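PhiAB6 tailspike (Unidentified phage, PDB 5JS4) probably binds and fragments the exopolysaccharide of its host Acinetobacter baumannii, working as a trimeric beta-helical tailspike on the phage particle. Local coordinates at residues T414-M428 / D438-K452. Sequence-based numbering, arbitrary orientation.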
loop_
_atom_site.group_PDB
_atom_site.type_symbol
_atom_site.label_atom_id
_atom_site.label_comp_id
_atom_site.label_asym_id
_atom_site.label_seq_id
_atom_site.Cartn_x
_atom_site.Cartn_y
_atom_site.Cartn_z
ATOM N N THR A 414 6.042 -2.484 13.022
ATOM C CA THR A 414 6.331 -2.022 11.667
ATOM C C THR A 414 7.822 -2.155 11.380
ATOM O O THR A 414 8.663 -1.842 12.228
ATOM C CB THR A 414 5.863 -0.572 11.431
ATOM O OG1 THR A 414 6.605 0.328 12.262
ATOM C CG2 THR A 414 4.369 -0.435 11.726
ATOM N N PHE A 415 8.126 -2.624 10.174
ATOM C CA PHE A 415 9.485 -2.914 9.749
ATOM C C PHE A 415 9.664 -2.379 8.337
ATOM O O PHE A 415 9.223 -3.005 7.377
ATOM C CB PHE A 415 9.741 -4.417 9.822
ATOM C CG PHE A 415 9.654 -4.959 11.216
ATOM C CD1 PHE A 415 10.747 -4.891 12.069
ATOM C CD2 PHE A 415 8.467 -5.491 11.695
ATOM C CE1 PHE A 415 10.666 -5.371 13.365
ATOM C CE2 PHE A 415 8.376 -5.963 12.993
ATOM C CZ PHE A 415 9.477 -5.904 13.827
ATOM N N HIS A 416 10.284 -1.205 8.228
ATOM C CA HIS A 416 10.395 -0.495 6.953
ATOM C C HIS A 416 11.830 -0.125 6.631
ATOM O O HIS A 416 12.614 0.168 7.526
ATOM C CB HIS A 416 9.592 0.810 6.988
ATOM C CG HIS A 416 8.117 0.625 7.167
ATOM N ND1 HIS A 416 7.296 1.634 7.621
ATOM C CD2 HIS A 416 7.316 -0.446 6.961
ATOM C CE1 HIS A 416 6.051 1.195 7.679
ATOM N NE2 HIS A 416 6.035 -0.063 7.278
ATOM N N ASN A 417 12.152 -0.090 5.341
ATOM C CA ASN A 417 13.437 0.436 4.877
ATOM C C ASN A 417 14.610 -0.271 5.553
ATOM O O ASN A 417 15.486 0.380 6.125
ATOM C CB ASN A 417 13.544 1.959 5.119
ATOM C CG ASN A 417 12.422 2.770 4.477
ATOM O OD1 ASN A 417 12.210 3.928 4.847
ATOM N ND2 ASN A 417 11.726 2.198 3.512
ATOM N N ILE A 418 14.612 -1.601 5.505
ATOM C CA ILE A 418 15.681 -2.390 6.109
ATOM C C ILE A 418 16.456 -3.134 5.032
ATOM O O ILE A 418 15.868 -3.827 4.196
ATOM C CB ILE A 418 15.167 -3.422 7.133
ATOM C CG1 ILE A 418 14.187 -2.778 8.119
ATOM C CG2 ILE A 418 16.351 -4.036 7.880
ATOM C CD1 ILE A 418 13.468 -3.774 9.007
ATOM N N TYR A 419 17.777 -2.980 5.075
ATOM C CA TYR A 419 18.704 -3.641 4.168
ATOM C C TYR A 419 19.431 -4.729 4.955
ATOM O O TYR A 419 20.301 -4.426 5.770
ATOM C CB TYR A 419 19.703 -2.608 3.636
ATOM C CG TYR A 419 20.440 -2.935 2.346
ATOM C CD1 TYR A 419 20.656 -4.248 1.918
ATOM C CD2 TYR A 419 20.955 -1.906 1.571
ATOM C CE1 TYR A 419 21.348 -4.512 0.740
ATOM C CE2 TYR A 419 21.642 -2.158 0.401
ATOM C CZ TYR A 419 21.839 -3.460 -0.011
ATOM O OH TYR A 419 22.528 -3.684 -1.182
ATOM N N PHE A 420 19.049 -5.983 4.729
ATOM C CA PHE A 420 19.742 -7.134 5.307
ATOM C C PHE A 420 20.753 -7.641 4.277
ATOM O O PHE A 420 20.358 -8.051 3.182
ATOM C CB PHE A 420 18.764 -8.273 5.619
ATOM C CG PHE A 420 17.668 -7.924 6.597
ATOM C CD1 PHE A 420 17.846 -8.120 7.959
ATOM C CD2 PHE A 420 16.433 -7.469 6.149
ATOM C CE1 PHE A 420 16.831 -7.836 8.859
ATOM C CE2 PHE A 420 15.411 -7.185 7.043
ATOM C CZ PHE A 420 15.612 -7.370 8.399
ATOM N N GLN A 421 22.043 -7.633 4.614
ATOM C CA GLN A 421 23.074 -8.077 3.667
ATOM C C GLN A 421 24.081 -9.042 4.283
ATOM O O GLN A 421 24.609 -8.801 5.372
ATOM C CB GLN A 421 23.819 -6.885 3.056
ATOM C CG GLN A 421 24.761 -7.286 1.921
ATOM C CD GLN A 421 25.321 -6.106 1.141
ATOM O OE1 GLN A 421 24.606 -5.154 0.823
ATOM N NE2 GLN A 421 26.605 -6.173 0.810
ATOM N N LEU A 422 24.340 -10.130 3.557
ATOM C CA LEU A 422 25.435 -11.063 3.852
ATOM C C LEU A 422 25.386 -11.678 5.257
ATOM O O LEU A 422 26.422 -11.911 5.888
ATOM C CB LEU A 422 26.791 -10.402 3.557
ATOM C CG LEU A 422 27.154 -10.363 2.068
ATOM C CD1 LEU A 422 28.285 -9.383 1.801
ATOM C CD2 LEU A 422 27.519 -11.753 1.558
ATOM N N GLY A 423 24.173 -11.955 5.728
ATOM C CA GLY A 423 23.973 -12.676 6.978
ATOM C C GLY A 423 24.075 -14.177 6.772
ATOM O O GLY A 423 23.630 -14.701 5.748
ATOM N N ASP A 424 24.649 -14.871 7.753
ATOM C CA ASP A 424 24.789 -16.330 7.699
ATOM C C ASP A 424 23.473 -17.048 7.982
ATOM O O ASP A 424 23.348 -18.239 7.701
ATOM C CB ASP A 424 25.826 -16.819 8.716
ATOM C CG ASP A 424 27.194 -16.211 8.503
ATOM O OD1 ASP A 424 27.652 -16.152 7.342
ATOM O OD2 ASP A 424 27.814 -15.793 9.504
ATOM N N GLY A 425 22.510 -16.335 8.566
ATOM C CA GLY A 425 21.221 -16.913 8.923
ATOM C C GLY A 425 20.072 -16.182 8.256
ATOM O O GLY A 425 20.111 -15.919 7.053
ATOM N N HIS A 426 19.055 -15.851 9.048
ATOM C CA HIS A 426 17.850 -15.191 8.546
ATOM C C HIS A 426 17.904 -13.679 8.720
ATOM O O HIS A 426 18.719 -13.151 9.476
ATOM C CB HIS A 426 16.616 -15.725 9.280
ATOM C CG HIS A 426 16.171 -17.073 8.814
ATOM N ND1 HIS A 426 16.875 -18.226 9.086
ATOM C CD2 HIS A 426 15.086 -17.453 8.098
ATOM C CE1 HIS A 426 16.245 -19.258 8.554
ATOM N NE2 HIS A 426 15.158 -18.816 7.948
ATOM N N ALA A 427 17.017 -12.988 8.016
ATOM C CA ALA A 427 16.798 -11.569 8.260
ATOM C C ALA A 427 16.087 -11.394 9.599
ATOM O O ALA A 427 16.564 -10.670 10.473
ATOM C CB ALA A 427 15.977 -10.956 7.138
ATOM N N MET A 428 14.945 -12.065 9.743
ATOM C CA MET A 428 14.137 -11.992 10.961
ATOM C C MET A 428 13.652 -13.377 11.369
ATOM O O MET A 428 13.206 -14.153 10.525
ATOM C CB MET A 428 12.922 -11.089 10.747
ATOM C CG MET A 428 13.265 -9.682 10.297
ATOM S SD MET A 428 11.815 -8.628 10.140
ATOM C CE MET A 428 11.332 -8.408 11.848
ATOM N N ASP A 438 3.538 -4.891 9.858
ATOM C CA ASP A 438 3.734 -4.336 8.525
ATOM C C ASP A 438 5.208 -4.402 8.146
ATOM O O ASP A 438 6.071 -4.035 8.941
ATOM C CB ASP A 438 3.259 -2.884 8.494
ATOM C CG ASP A 438 3.060 -2.361 7.089
ATOM O OD1 ASP A 438 2.357 -3.028 6.305
ATOM O OD2 ASP A 438 3.592 -1.271 6.776
ATOM N N PHE A 439 5.475 -4.870 6.930
ATOM C CA PHE A 439 6.826 -5.023 6.404
ATOM C C PHE A 439 6.850 -4.383 5.021
ATOM O O PHE A 439 6.035 -4.737 4.178
ATOM C CB PHE A 439 7.182 -6.504 6.283
ATOM C CG PHE A 439 7.039 -7.281 7.564
ATOM C CD1 PHE A 439 5.801 -7.766 7.967
ATOM C CD2 PHE A 439 8.148 -7.542 8.362
ATOM C CE1 PHE A 439 5.669 -8.491 9.141
ATOM C CE2 PHE A 439 8.023 -8.268 9.534
ATOM C CZ PHE A 439 6.783 -8.741 9.927
ATOM N N ASP A 440 7.771 -3.452 4.781
ATOM C CA ASP A 440 7.783 -2.718 3.509
ATOM C C ASP A 440 9.174 -2.199 3.165
ATOM O O ASP A 440 9.905 -1.721 4.039
ATOM C CB ASP A 440 6.791 -1.543 3.578
ATOM C CG ASP A 440 6.302 -1.071 2.202
ATOM O OD1 ASP A 440 6.734 -1.598 1.153
ATOM O OD2 ASP A 440 5.459 -0.148 2.174
ATOM N N ASN A 441 9.520 -2.277 1.883
ATOM C CA ASN A 441 10.789 -1.767 1.372
ATOM C C ASN A 441 11.970 -2.398 2.092
ATOM O O ASN A 441 12.821 -1.722 2.672
ATOM C CB ASN A 441 10.814 -0.240 1.442
ATOM C CG ASN A 441 9.722 0.390 0.601
ATOM O OD1 ASN A 441 8.962 1.247 1.072
ATOM N ND2 ASN A 441 9.617 -0.048 -0.643
ATOM N N ILE A 442 11.989 -3.725 2.031
ATOM C CA ILE A 442 13.004 -4.534 2.669
ATOM C C ILE A 442 13.847 -5.196 1.583
ATOM O O ILE A 442 13.340 -5.570 0.519
ATOM C CB ILE A 442 12.350 -5.565 3.610
ATOM C CG1 ILE A 442 11.812 -4.840 4.853
ATOM C CG2 ILE A 442 13.331 -6.664 4.010
ATOM C CD1 ILE A 442 10.931 -5.681 5.743
ATOM N N ILE A 443 15.141 -5.312 1.860
ATOM C CA ILE A 443 16.094 -5.917 0.943
ATOM C C ILE A 443 16.746 -7.103 1.642
ATOM O O ILE A 443 17.223 -6.969 2.773
ATOM C CB ILE A 443 17.200 -4.917 0.532
ATOM C CG1 ILE A 443 16.597 -3.599 0.025
ATOM C CG2 ILE A 443 18.109 -5.530 -0.527
ATOM C CD1 ILE A 443 17.609 -2.477 -0.086
ATOM N N PHE A 444 16.736 -8.260 0.979
ATOM C CA PHE A 444 17.542 -9.410 1.389
ATOM C C PHE A 444 18.614 -9.597 0.327
ATOM O O PHE A 444 18.303 -9.993 -0.795
ATOM C CB PHE A 444 16.733 -10.714 1.454
ATOM C CG PHE A 444 15.543 -10.685 2.375
ATOM C CD1 PHE A 444 15.528 -9.927 3.541
ATOM C CD2 PHE A 444 14.441 -11.485 2.089
ATOM C CE1 PHE A 444 14.424 -9.947 4.379
ATOM C CE2 PHE A 444 13.337 -11.503 2.921
ATOM C CZ PHE A 444 13.330 -10.734 4.067
ATOM N N GLU A 445 19.865 -9.311 0.669
ATOM C CA GLU A 445 20.972 -9.516 -0.265
ATOM C C GLU A 445 21.958 -10.524 0.311
ATOM O O GLU A 445 22.574 -10.270 1.340
ATOM C CB GLU A 445 21.681 -8.199 -0.588
ATOM C CG GLU A 445 22.773 -8.349 -1.642
ATOM C CD GLU A 445 23.361 -7.028 -2.101
ATOM O OE1 GLU A 445 22.615 -6.030 -2.185
ATOM O OE2 GLU A 445 24.575 -6.995 -2.398
ATOM N N SER A 446 22.094 -11.665 -0.358
ATOM C CA SER A 446 23.002 -12.729 0.076
ATOM C C SER A 446 22.788 -13.108 1.544
ATOM O O SER A 446 23.732 -13.145 2.332
ATOM C CB SER A 446 24.458 -12.328 -0.184
ATOM O OG SER A 446 24.673 -12.094 -1.565
ATOM N N MET A 447 21.534 -13.366 1.902
ATOM C CA MET A 447 21.190 -13.918 3.212
ATOM C C MET A 447 21.018 -15.428 3.062
ATOM O O MET A 447 21.035 -15.945 1.949
ATOM C CB MET A 447 19.887 -13.303 3.731
ATOM C CG MET A 447 19.904 -11.787 3.887
ATOM S SD MET A 447 20.999 -11.185 5.188
ATOM C CE MET A 447 20.225 -11.855 6.657
ATOM N N ASN A 448 20.850 -16.134 4.176
ATOM C CA ASN A 448 20.519 -17.564 4.139
ATOM C C ASN A 448 19.093 -17.839 4.608
ATOM O O ASN A 448 18.730 -18.976 4.910
ATOM C CB ASN A 448 21.527 -18.367 4.964
ATOM C CG ASN A 448 22.805 -18.655 4.201
ATOM O OD1 ASN A 448 22.806 -18.717 2.971
ATOM N ND2 ASN A 448 23.903 -18.837 4.927
ATOM N N GLY A 449 18.281 -16.789 4.648
ATOM C CA GLY A 449 16.890 -16.900 5.055
ATOM C C GLY A 449 16.263 -15.523 5.090
ATOM O O GLY A 449 16.963 -14.527 5.261
ATOM N N GLY A 450 14.947 -15.471 4.915
ATOM C CA GLY A 450 14.212 -14.210 4.934
ATOM C C GLY A 450 13.580 -13.974 6.289
ATOM O O GLY A 450 14.279 -13.924 7.305
ATOM N N ILE A 451 12.258 -13.816 6.294
ATOM C CA ILE A 451 11.483 -13.706 7.522
ATOM C C ILE A 451 10.900 -15.076 7.840
ATOM O O ILE A 451 10.199 -15.663 7.013
ATOM C CB ILE A 451 10.341 -12.682 7.373
ATOM C CG1 ILE A 451 10.924 -11.276 7.203
ATOM C CG2 ILE A 451 9.406 -12.721 8.579
ATOM C CD1 ILE A 451 9.951 -10.269 6.630
ATOM N N LYS A 452 11.196 -15.575 9.038
ATOM C CA LYS A 452 10.684 -16.856 9.504
ATOM C C LYS A 452 9.814 -16.634 10.736
ATOM O O LYS A 452 10.169 -15.859 11.623
ATOM C CB LYS A 452 11.837 -17.806 9.830
ATOM C CG LYS A 452 11.402 -19.209 10.228
ATOM C CD LYS A 452 12.600 -20.078 10.573
ATOM C CE LYS A 452 12.168 -21.473 10.984
ATOM N NZ LYS A 452 13.336 -22.354 11.260
HETATM O O HOH W 1 25.755 -4.226 -2.266
HETATM O O HOH W 2 27.127 -18.415 5.585
#
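Phe415 and Phe439 lie side by side on neighbouring coils of a right-handed parallel beta-helix, the fold of pectate lyase-like proteins. Strands 414-416 and 438-440 run parallel, with their axes 4.7 Å apart. After a corner at Asn417 and Asn441, strands 418-421 and 442-445 continue in the same register. Alternating backbone bonds join them, such as Glu445 N to Phe420 O (2.9 Å). Beyond the loops the pairing shifts by one residue, and Met428 bonds Gly450 and Lys452 through its backbone.

Apolar side chains fill the inside of the coil. The Phe415 and Phe439 planes are only 14° apart, but the rings are slid and barely overlap. Met428 SD meets the Phe439 ring at its edge, a Met-aromatic contact, while its CE lies over the centre of one face of the Phe415 ring. The Phe420 ring lies between Ile418 CG2 on one face and Ala427 CB on the other; Ile442 CG2 touches its edge. Phe461 continues the row of rings beyond Phe439.

The other face of the strands is mixed. His416 NE2 donates to Asp438 OD2 (2.8 Å), on the anti side of a carboxylate turned 89° from the ring. Asn441 of a neighbouring subunit packs against His416 here. Tyr419 OH donates to Glu445 OE1 (2.6 Å) from above the carboxylate plane. With CG turned away from the backbone N (chi1 -159°), the Tyr419 ring reaches along the sheet to Glu445 and takes Ile443 CD1 over one face.

In the turns, Asn448 ND2 donates to Asp424 O (2.9 Å), and Asn448 OD1 accepts bonds from Thr471 and Ala472 of the next coil. Gly449 CA packs against a face of the His426 ring.

The contact thus joins an apolar interior to a mixed outer face, where His416-Asp438 and Tyr419-Glu445 bonds link the coils and Ile443 packs against Thr412 of another subunit.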